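PDB 2B1X: naphthalene dioxygenase large subunit from Rhodococcus sp., which is the large subunit of a Rieske-type ring-hydroxylating dioxygenase, carrying a Rieske [2Fe-2S] cluster and a separate iron ion. Local coordinates for residues Leu402-Asn407 with Glu413-Asp418. Numbering follows the deposited sequence.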
loop_
_atom_site.group_PDB
_atom_site.type_symbol
_atom_site.label_atom_id
_atom_site.label_comp_id
_atom_site.label_asym_id
_atom_site.label_seq_id
_atom_site.Cartn_x
_atom_site.Cartn_y
_atom_site.Cartn_z
ATOM N N LEU A 402 21.790 -41.535 -5.297
ATOM C CA LEU A 402 22.155 -41.337 -3.876
ATOM C C LEU A 402 22.160 -42.633 -3.079
ATOM O O LEU A 402 21.166 -43.393 -3.096
ATOM C CB LEU A 402 21.189 -40.363 -3.180
ATOM C CG LEU A 402 21.248 -38.844 -3.408
ATOM C CD1 LEU A 402 20.193 -38.171 -2.529
ATOM C CD2 LEU A 402 22.629 -38.287 -3.113
ATOM N N GLU A 403 23.270 -42.884 -2.388
ATOM C CA GLU A 403 23.345 -43.959 -1.384
ATOM C C GLU A 403 23.865 -43.365 -0.080
ATOM O O GLU A 403 24.829 -42.610 -0.115
ATOM C CB GLU A 403 24.295 -45.068 -1.841
ATOM C CG GLU A 403 23.973 -45.685 -3.184
ATOM C CD GLU A 403 24.600 -47.045 -3.345
ATOM O OE1 GLU A 403 25.806 -47.112 -3.692
ATOM O OE2 GLU A 403 23.892 -48.049 -3.103
ATOM N N PRO A 404 23.244 -43.688 1.055
ATOM C CA PRO A 404 23.735 -43.222 2.356
ATOM C C PRO A 404 25.206 -43.558 2.543
ATOM O O PRO A 404 25.683 -44.595 2.061
ATOM C CB PRO A 404 22.880 -44.006 3.349
ATOM C CG PRO A 404 21.597 -44.246 2.616
ATOM C CD PRO A 404 22.045 -44.535 1.197
ATOM N N ASP A 405 25.919 -42.662 3.207
ATOM C CA ASP A 405 27.328 -42.847 3.504
ATOM C C ASP A 405 27.448 -43.814 4.689
ATOM O O ASP A 405 26.984 -43.497 5.795
ATOM C CB ASP A 405 27.919 -41.475 3.841
ATOM C CG ASP A 405 29.414 -41.489 4.030
ATOM O OD1 ASP A 405 30.069 -42.571 3.972
ATOM O OD2 ASP A 405 30.026 -40.428 4.249
ATOM N N PRO A 406 28.040 -44.994 4.457
ATOM C CA PRO A 406 28.222 -45.998 5.523
ATOM C C PRO A 406 29.327 -45.617 6.522
ATOM O O PRO A 406 29.358 -46.133 7.647
ATOM C CB PRO A 406 28.639 -47.259 4.747
ATOM C CG PRO A 406 29.349 -46.755 3.543
ATOM C CD PRO A 406 28.587 -45.463 3.166
ATOM N N ASN A 407 30.229 -44.734 6.091
ATOM C CA ASN A 407 31.362 -44.283 6.887
ATOM C C ASN A 407 31.133 -42.979 7.692
ATOM O O ASN A 407 32.026 -42.539 8.413
ATOM C CB ASN A 407 32.584 -44.149 5.969
ATOM C CG ASN A 407 32.916 -45.463 5.242
ATOM O OD1 ASN A 407 33.138 -46.505 5.882
ATOM N ND2 ASN A 407 32.936 -45.424 3.913
ATOM N N GLU A 413 20.559 -39.009 8.513
ATOM C CA GLU A 413 20.718 -39.671 7.223
ATOM C C GLU A 413 21.649 -38.814 6.366
ATOM O O GLU A 413 21.305 -37.673 6.008
ATOM C CB GLU A 413 19.351 -39.864 6.548
ATOM C CG GLU A 413 19.391 -40.608 5.211
ATOM C CD GLU A 413 18.000 -40.790 4.581
ATOM O OE1 GLU A 413 17.794 -40.378 3.410
ATOM O OE2 GLU A 413 17.107 -41.357 5.250
ATOM N N ALA A 414 22.814 -39.379 6.045
ATOM C CA ALA A 414 23.944 -38.632 5.505
ATOM C C ALA A 414 24.410 -39.147 4.133
ATOM O O ALA A 414 24.549 -40.347 3.925
ATOM C CB ALA A 414 25.086 -38.662 6.488
ATOM N N TYR A 415 24.701 -38.228 3.222
ATOM C CA TYR A 415 25.183 -38.577 1.886
ATOM C C TYR A 415 26.567 -37.955 1.644
ATOM O O TYR A 415 26.785 -36.804 2.040
ATOM C CB TYR A 415 24.161 -38.115 0.837
ATOM C CG TYR A 415 22.809 -38.801 0.972
ATOM C CD1 TYR A 415 21.762 -38.184 1.643
ATOM C CD2 TYR A 415 22.613 -40.091 0.459
ATOM C CE1 TYR A 415 20.534 -38.803 1.780
ATOM C CE2 TYR A 415 21.427 -40.724 0.596
ATOM C CZ TYR A 415 20.373 -40.067 1.238
ATOM O OH TYR A 415 19.205 -40.723 1.350
ATOM N N PRO A 416 27.490 -38.688 0.982
ATOM C CA PRO A 416 28.904 -38.274 0.892
ATOM C C PRO A 416 29.206 -37.202 -0.182
ATOM O O PRO A 416 30.284 -37.217 -0.817
ATOM C CB PRO A 416 29.643 -39.599 0.563
ATOM C CG PRO A 416 28.622 -40.383 -0.274
ATOM C CD PRO A 416 27.235 -39.924 0.213
ATOM N N LEU A 417 28.268 -36.287 -0.379
ATOM C CA LEU A 417 28.475 -35.110 -1.197
ATOM C C LEU A 417 27.438 -34.087 -0.733
ATOM O O LEU A 417 26.478 -34.455 -0.045
ATOM C CB LEU A 417 28.327 -35.457 -2.688
ATOM C CG LEU A 417 26.917 -35.696 -3.270
ATOM C CD1 LEU A 417 26.935 -35.730 -4.802
ATOM C CD2 LEU A 417 26.296 -36.984 -2.737
ATOM N N ASP A 418 27.588 -32.826 -1.132
ATOM C CA ASP A 418 26.591 -31.796 -0.806
ATOM C C ASP A 418 25.900 -31.185 -2.050
ATOM O O ASP A 418 25.300 -30.112 -1.976
ATOM C CB ASP A 418 27.200 -30.732 0.130
ATOM C CG ASP A 418 26.140 -29.912 0.879
ATOM O OD1 ASP A 418 24.973 -30.374 1.050
ATOM O OD2 ASP A 418 26.375 -28.748 1.290
#
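Pro404 passes Tyr415 with their CA atoms 4.9 Å apart, and the run from Leu402 to Asp405 and that from Ala414 to Leu417 point 113° apart. A single backbone hydrogen bond joins them: Asp405 N donates to Ala414 O over 2.8 Å, nearly straight at 174°. The same oxygen takes a CA-H...O contact from Pro404 CA. Leu402 CD1 stands over the middle of one face of the Tyr415 ring, 4.1 Å from its centroid, in a CH-pi contact, while Glu403 O meets the ring edge at CD2 (3.4 Å). Pro404 lies alongside, its CD 3.9 Å from Tyr415 CE2. Strand 413-415 is an outermost strand, within this chain, of the antiparallel sheet of the catalytic domain, a family of the Bet v 1-like clan; Glu413 and Tyr415 pair with strand 240-244. Tyr415 OH reaches back along its own strand to Glu413 OE1, a 2.5 Å hydrogen bond that restrains the ring's far end. The Asp405 carboxylate slides past Pro416, its CG turned opposite the backbone N (chi1 -174°), OD2 lying 3.8 Å from Pro416 CB, and OD1 accepts from Asn407 N in an Asx turn. Leu402 CD2 also touches Leu417 CD2, and Ala422 of helix 422-436 packs against both Leu402 and Tyr415.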